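Local coordinates for D-lactate dehydrogenase (Fermentative) (Pseudomonas aeruginosa, PDB 6ABJ), which catalyses the NAD-dependent interconversion of D-lactate and pyruvate, as a tetrameric member of the D-isomer specific 2-hydroxyacid dehydrogenase family, at residues B[258-263]-B[301-306]; B[274-279]-B[294-299]. One frame throughout, in Å; residues are numbered along the deposited sequence.

Interaction 1: B[258-263]-B[301-306]; sequences ALIEAL and LSFPNV
Leu-263, near the end of helix 256-265, faces Phe-303 with their CA atoms 8.0 Å apart, the nearest CA pair of the two segments; Phe-303 follows the last turn of helix 295-302 and opens a type I beta turn that ends at Val-306. The leucine carries most of the contact, and its branches divide the work. Its CB sits over one face of the Phe-303 ring, offset toward the rim, 4.1 Å from the ring centroid and 13° off the normal, a CH-pi contact. Leu-263 CD1 touches both Phe-303 CE2, at 4.0 Å, and Val-306 CG2, at 3.8 Å, while CD2 lies alongside the amide nitrogen of Asn-305. With CG of Phe-303 anti to its own carbonyl carbon (chi1 -72°), the ring extends across to the helix, where its CZ also meets Ile-260, both at CG2 and obliquely at the carbonyl oxygen. The polar link is indirect: one water donates to Leu-263 O at 2.7 Å and accepts from Asn-305 ND2 at 2.9 Å. The same ND2 is hydrogen-bonded to Gly-269 O, which ties the amide to the start of strand 268-273, whereas Asn-305 OD1 is buried without a hydrogen-bonding partner. Pro-291 of a second subunit packs against Phe-303 and Asn-305. Across this joint the cohesion is therefore chiefly apolar, with a single water bridging the helix carbonyl and the turn.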
loop_
_atom_site.group_PDB
_atom_site.type_symbol
_atom_site.label_atom_id
_atom_site.label_comp_id
_atom_site.label_asym_id
_atom_site.label_seq_id
_atom_site.Cartn_x
_atom_site.Cartn_y
_atom_site.Cartn_z
ATOM N N ALA B 258 15.273 21.151 -7.844
ATOM C CA ALA B 258 14.717 21.643 -9.139
ATOM C C ALA B 258 13.750 20.644 -9.855
ATOM O O ALA B 258 12.890 21.007 -10.648
ATOM C CB ALA B 258 15.894 21.907 -10.098
ATOM N N LEU B 259 13.897 19.371 -9.517
ATOM C CA LEU B 259 13.015 18.334 -10.082
ATOM C C LEU B 259 11.570 18.528 -9.646
ATOM O O LEU B 259 10.665 18.240 -10.392
ATOM C CB LEU B 259 13.496 16.980 -9.645
ATOM C CG LEU B 259 14.871 16.458 -10.089
ATOM C CD1 LEU B 259 15.216 15.175 -9.422
ATOM C CD2 LEU B 259 14.884 16.278 -11.552
ATOM N N ILE B 260 11.362 19.045 -8.447
ATOM C CA ILE B 260 10.048 19.188 -7.896
ATOM C C ILE B 260 9.178 20.085 -8.732
ATOM O O ILE B 260 8.035 19.781 -9.027
ATOM C CB ILE B 260 10.139 19.715 -6.462
ATOM C CG1 ILE B 260 10.670 18.597 -5.574
ATOM C CG2 ILE B 260 8.802 20.154 -5.924
ATOM C CD1 ILE B 260 11.075 19.070 -4.216
ATOM N N GLU B 261 9.645 21.285 -9.021
ATOM C CA GLU B 261 8.810 22.212 -9.737
ATOM C C GLU B 261 8.510 21.708 -11.145
ATOM O O GLU B 261 7.397 21.906 -11.624
ATOM C CB GLU B 261 9.430 23.638 -9.713
ATOM C CG GLU B 261 9.239 24.293 -8.332
ATOM C CD GLU B 261 7.780 24.275 -7.801
ATOM O OE1 GLU B 261 6.839 24.701 -8.524
ATOM O OE2 GLU B 261 7.543 23.853 -6.640
ATOM N N ALA B 262 9.457 21.000 -11.737
ATOM C CA ALA B 262 9.331 20.405 -13.077
ATOM C C ALA B 262 8.294 19.281 -13.106
ATOM O O ALA B 262 7.548 19.158 -14.043
ATOM C CB ALA B 262 10.663 19.874 -13.506
ATOM N N LEU B 263 8.261 18.509 -12.034
ATOM C CA LEU B 263 7.235 17.474 -11.862
ATOM C C LEU B 263 5.886 18.110 -11.599
ATOM O O LEU B 263 4.890 17.711 -12.207
ATOM C CB LEU B 263 7.648 16.499 -10.744
ATOM C CG LEU B 263 8.793 15.541 -11.074
ATOM C CD1 LEU B 263 9.512 15.025 -9.842
ATOM C CD2 LEU B 263 8.298 14.328 -11.891
ATOM N N LEU B 301 9.028 11.508 -3.208
ATOM C CA LEU B 301 8.421 10.250 -2.918
ATOM C C LEU B 301 6.863 10.192 -3.106
ATOM O O LEU B 301 6.368 9.136 -3.388
ATOM C CB LEU B 301 8.766 9.739 -1.539
ATOM C CG LEU B 301 10.248 9.322 -1.451
ATOM C CD1 LEU B 301 10.663 9.241 0.021
ATOM C CD2 LEU B 301 10.562 8.021 -2.171
ATOM N N SER B 302 6.201 11.347 -3.033
ATOM C CA SER B 302 4.763 11.493 -3.120
ATOM C C SER B 302 4.125 11.400 -4.486
ATOM O O SER B 302 2.943 11.055 -4.628
ATOM C CB SER B 302 4.392 12.899 -2.617
ATOM O OG SER B 302 4.552 13.070 -1.224
ATOM N N PHE B 303 4.907 11.793 -5.487
ATOM C CA PHE B 303 4.404 11.965 -6.840
ATOM C C PHE B 303 4.078 10.579 -7.390
ATOM O O PHE B 303 4.796 9.602 -7.154
ATOM C CB PHE B 303 5.438 12.555 -7.718
ATOM C CG PHE B 303 5.691 13.994 -7.443
ATOM C CD1 PHE B 303 4.721 14.912 -7.709
ATOM C CD2 PHE B 303 6.867 14.426 -6.923
ATOM C CE1 PHE B 303 4.957 16.273 -7.480
ATOM C CE2 PHE B 303 7.114 15.787 -6.756
ATOM C CZ PHE B 303 6.175 16.693 -7.024
ATOM N N PRO B 304 3.036 10.503 -8.182
ATOM C CA PRO B 304 2.566 9.247 -8.721
ATOM C C PRO B 304 3.474 8.731 -9.833
ATOM O O PRO B 304 3.379 7.595 -10.198
ATOM C CB PRO B 304 1.173 9.633 -9.326
ATOM C CG PRO B 304 1.262 11.026 -9.633
ATOM C CD PRO B 304 2.067 11.580 -8.408
ATOM N N ASN B 305 4.292 9.596 -10.387
ATOM C CA ASN B 305 5.130 9.359 -11.539
ATOM C C ASN B 305 6.608 9.466 -11.181
ATOM O O ASN B 305 7.447 9.710 -12.022
ATOM C CB ASN B 305 4.778 10.373 -12.639
ATOM C CG ASN B 305 4.807 11.862 -12.154
ATOM O OD1 ASN B 305 4.649 12.161 -10.979
ATOM N ND2 ASN B 305 4.984 12.778 -13.106
ATOM N N VAL B 306 6.880 9.183 -9.920
ATOM C CA VAL B 306 8.255 9.018 -9.392
ATOM C C VAL B 306 8.420 7.687 -8.694
ATOM O O VAL B 306 7.569 7.302 -7.921
ATOM C CB VAL B 306 8.585 10.121 -8.385
ATOM C CG1 VAL B 306 9.926 9.902 -7.726
ATOM C CG2 VAL B 306 8.509 11.470 -9.056
HETATM O O HOH W 1 4.868 15.545 -13.847
#

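Interaction 2: B[274-279]-B[294-299]; sequences DVYEEE and DDVLAR
Tyr-276 and Asp-294 both extend with CG anti to the backbone N (chi1 -180° for the tyrosine), and their side chains reach toward each other from the loop and from the helix start. Tyr-276 OH donates to Asp-294 OD2 over 2.7 Å, reaching the oxygen on its syn side but 28° out of the carboxylate plane. Relative to the ring, OD2 lies at the edge and in plane, although ring and carboxylate are turned 47° from each other. Leu-297 covers one face of the phenol, its CD1 centred above the ring at 4.2 Å and directly on the normal, and its CB packs against Tyr-276 CZ at 3.9 Å. The other oxygen of Asp-294 serves the helix: OD1 accepts from Leu-297 N at 3.1 Å, well above the carboxylate plane, and more weakly from Val-296 N. With the phenol on one oxygen and these N-H groups on the other, the rotation of the carboxylate is restrained. On the loop side, Tyr-276 starts a type I turn closed by Glu-279 N to Tyr-276 O, and Glu-279 OE1 takes the Tyr-276 N-H through its anti lone pair at 2.9 Å, a second brace for the tyrosine backbone. Ala-256, on helix 256-265, also touches Tyr-276. Asp-294 is a classical N-cap of helix 295-302, here joined by a tyrosine from the loop that follows strand 268-273 of the Rossmann-type NAD-binding domain and contains Asp-274, an NADH-binding residue.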
loop_
_atom_site.group_PDB
_atom_site.type_symbol
_atom_site.label_atom_id
_atom_site.label_comp_id
_atom_site.label_asym_id
_atom_site.label_seq_id
_atom_site.Cartn_x
_atom_site.Cartn_y
_atom_site.Cartn_z
ATOM N N ASP B 274 17.656 5.856 -8.555
ATOM C CA ASP B 274 18.292 4.868 -7.683
ATOM C C ASP B 274 19.352 5.495 -6.751
ATOM O O ASP B 274 19.832 4.812 -5.828
ATOM C CB ASP B 274 18.941 3.746 -8.486
ATOM C CG ASP B 274 19.386 2.595 -7.587
ATOM O OD1 ASP B 274 18.526 1.989 -6.893
ATOM O OD2 ASP B 274 20.598 2.277 -7.542
ATOM N N VAL B 275 19.587 6.782 -6.910
ATOM C CA VAL B 275 20.559 7.495 -6.099
ATOM C C VAL B 275 20.009 8.846 -5.759
ATOM O O VAL B 275 19.110 9.385 -6.456
ATOM C CB VAL B 275 21.930 7.633 -6.850
ATOM C CG1 VAL B 275 22.522 6.255 -7.174
ATOM C CG2 VAL B 275 21.741 8.414 -8.101
ATOM N N TYR B 276 20.554 9.406 -4.696
ATOM C CA TYR B 276 20.103 10.696 -4.177
ATOM C C TYR B 276 21.289 11.333 -3.428
ATOM O O TYR B 276 22.084 10.644 -2.787
ATOM C CB TYR B 276 18.902 10.493 -3.289
ATOM C CG TYR B 276 18.341 11.732 -2.705
ATOM C CD1 TYR B 276 17.702 12.674 -3.499
ATOM C CD2 TYR B 276 18.404 11.966 -1.343
ATOM C CE1 TYR B 276 17.176 13.843 -2.939
ATOM C CE2 TYR B 276 17.865 13.116 -0.793
ATOM C CZ TYR B 276 17.277 14.051 -1.590
ATOM O OH TYR B 276 16.760 15.236 -1.067
ATOM N N GLU B 277 21.403 12.633 -3.565
ATOM C CA GLU B 277 22.572 13.349 -3.063
ATOM C C GLU B 277 22.693 13.206 -1.550
ATOM O O GLU B 277 23.783 12.956 -1.061
ATOM C CB GLU B 277 22.482 14.799 -3.496
ATOM C CG GLU B 277 23.676 15.651 -3.093
ATOM C CD GLU B 277 23.713 16.972 -3.837
ATOM O OE1 GLU B 277 22.806 17.318 -4.606
ATOM O OE2 GLU B 277 24.692 17.680 -3.667
ATOM N N GLU B 278 21.618 13.223 -0.796
ATOM C CA GLU B 278 21.857 12.993 0.613
ATOM C C GLU B 278 21.937 11.474 1.037
ATOM O O GLU B 278 21.911 11.194 2.238
ATOM C CB GLU B 278 20.842 13.753 1.467
ATOM C CG GLU B 278 20.490 15.129 0.920
ATOM C CD GLU B 278 21.665 16.092 0.918
ATOM O OE1 GLU B 278 22.727 15.746 1.479
ATOM O OE2 GLU B 278 21.524 17.201 0.356
ATOM N N GLU B 279 22.059 10.513 0.097
ATOM C CA GLU B 279 21.725 9.117 0.378
ATOM C C GLU B 279 22.440 8.350 1.520
ATOM O O GLU B 279 21.803 7.558 2.215
ATOM C CB GLU B 279 21.791 8.288 -0.894
ATOM C CG GLU B 279 23.174 7.925 -1.357
ATOM C CD GLU B 279 23.136 7.094 -2.594
ATOM O OE1 GLU B 279 22.544 7.549 -3.580
ATOM O OE2 GLU B 279 23.715 6.013 -2.607
ATOM N N ASP B 294 14.029 15.236 5.393
ATOM C CA ASP B 294 14.314 15.865 4.115
ATOM C C ASP B 294 13.072 16.231 3.322
ATOM O O ASP B 294 12.401 15.352 2.782
ATOM C CB ASP B 294 15.166 14.869 3.320
ATOM C CG ASP B 294 15.742 15.448 2.052
ATOM O OD1 ASP B 294 15.115 16.356 1.469
ATOM O OD2 ASP B 294 16.819 14.970 1.638
ATOM N N ASP B 295 12.776 17.527 3.242
ATOM C CA ASP B 295 11.585 18.006 2.570
ATOM C C ASP B 295 11.538 17.649 1.080
ATOM O O ASP B 295 10.483 17.306 0.527
ATOM C CB ASP B 295 11.494 19.529 2.688
ATOM C CG ASP B 295 11.209 20.020 4.115
ATOM O OD1 ASP B 295 10.802 19.246 4.999
ATOM O OD2 ASP B 295 11.386 21.227 4.330
ATOM N N VAL B 296 12.695 17.718 0.435
ATOM C CA VAL B 296 12.801 17.497 -0.995
ATOM C C VAL B 296 12.533 16.018 -1.345
ATOM O O VAL B 296 11.679 15.727 -2.138
ATOM C CB VAL B 296 14.159 17.936 -1.502
ATOM C CG1 VAL B 296 14.348 17.514 -2.950
ATOM C CG2 VAL B 296 14.254 19.448 -1.375
ATOM N N LEU B 297 13.260 15.111 -0.715
ATOM C CA LEU B 297 13.006 13.705 -0.880
ATOM C C LEU B 297 11.576 13.352 -0.517
ATOM O O LEU B 297 10.975 12.568 -1.206
ATOM C CB LEU B 297 13.948 12.853 -0.011
ATOM C CG LEU B 297 13.844 11.354 -0.175
ATOM C CD1 LEU B 297 14.143 10.954 -1.597
ATOM C CD2 LEU B 297 14.805 10.617 0.746
ATOM N N ALA B 298 11.048 13.893 0.584
ATOM C CA ALA B 298 9.662 13.546 0.969
ATOM C C ALA B 298 8.669 13.923 -0.179
ATOM O O ALA B 298 7.687 13.178 -0.483
ATOM C CB ALA B 298 9.256 14.199 2.263
ATOM N N ARG B 299 8.915 15.040 -0.786
ATOM C CA ARG B 299 8.033 15.546 -1.831
ATOM C C ARG B 299 8.182 14.677 -3.089
ATOM O O ARG B 299 7.190 14.312 -3.696
ATOM C CB ARG B 299 8.326 17.008 -2.164
ATOM C CG ARG B 299 7.377 17.613 -3.206
ATOM C CD ARG B 299 5.993 17.675 -2.660
ATOM N NE ARG B 299 5.173 18.719 -3.280
ATOM C CZ ARG B 299 4.057 18.544 -3.995
ATOM N NH1 ARG B 299 3.592 17.341 -4.292
ATOM N NH2 ARG B 299 3.416 19.591 -4.459
#

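In the fold
Interactions 1 and 2 hold opposite ends of helix 295-302, the capped start in interaction 2 and the exit into strand 306-308 in interaction 1, with centres 11 Å apart. They meet directly through Ile-260, whose CD1 is 3.8 Å from Val-296 CG1 and whose CG2 is 4.0 Å from Arg-299 CG, part of the packing of helix 256-265 against helix 295-302. Strand 268-273 follows helix 256-265 and leads to Asp-274 of the NADH site, in the first segment of interaction 2; the side chain of Val-306 is about 11 Å from that of Asp-274. Both contacts also border a second subunit: Asp-295 forms a salt bridge with Arg-299 of that subunit, and Arg-299 with Asp-295 of that subunit.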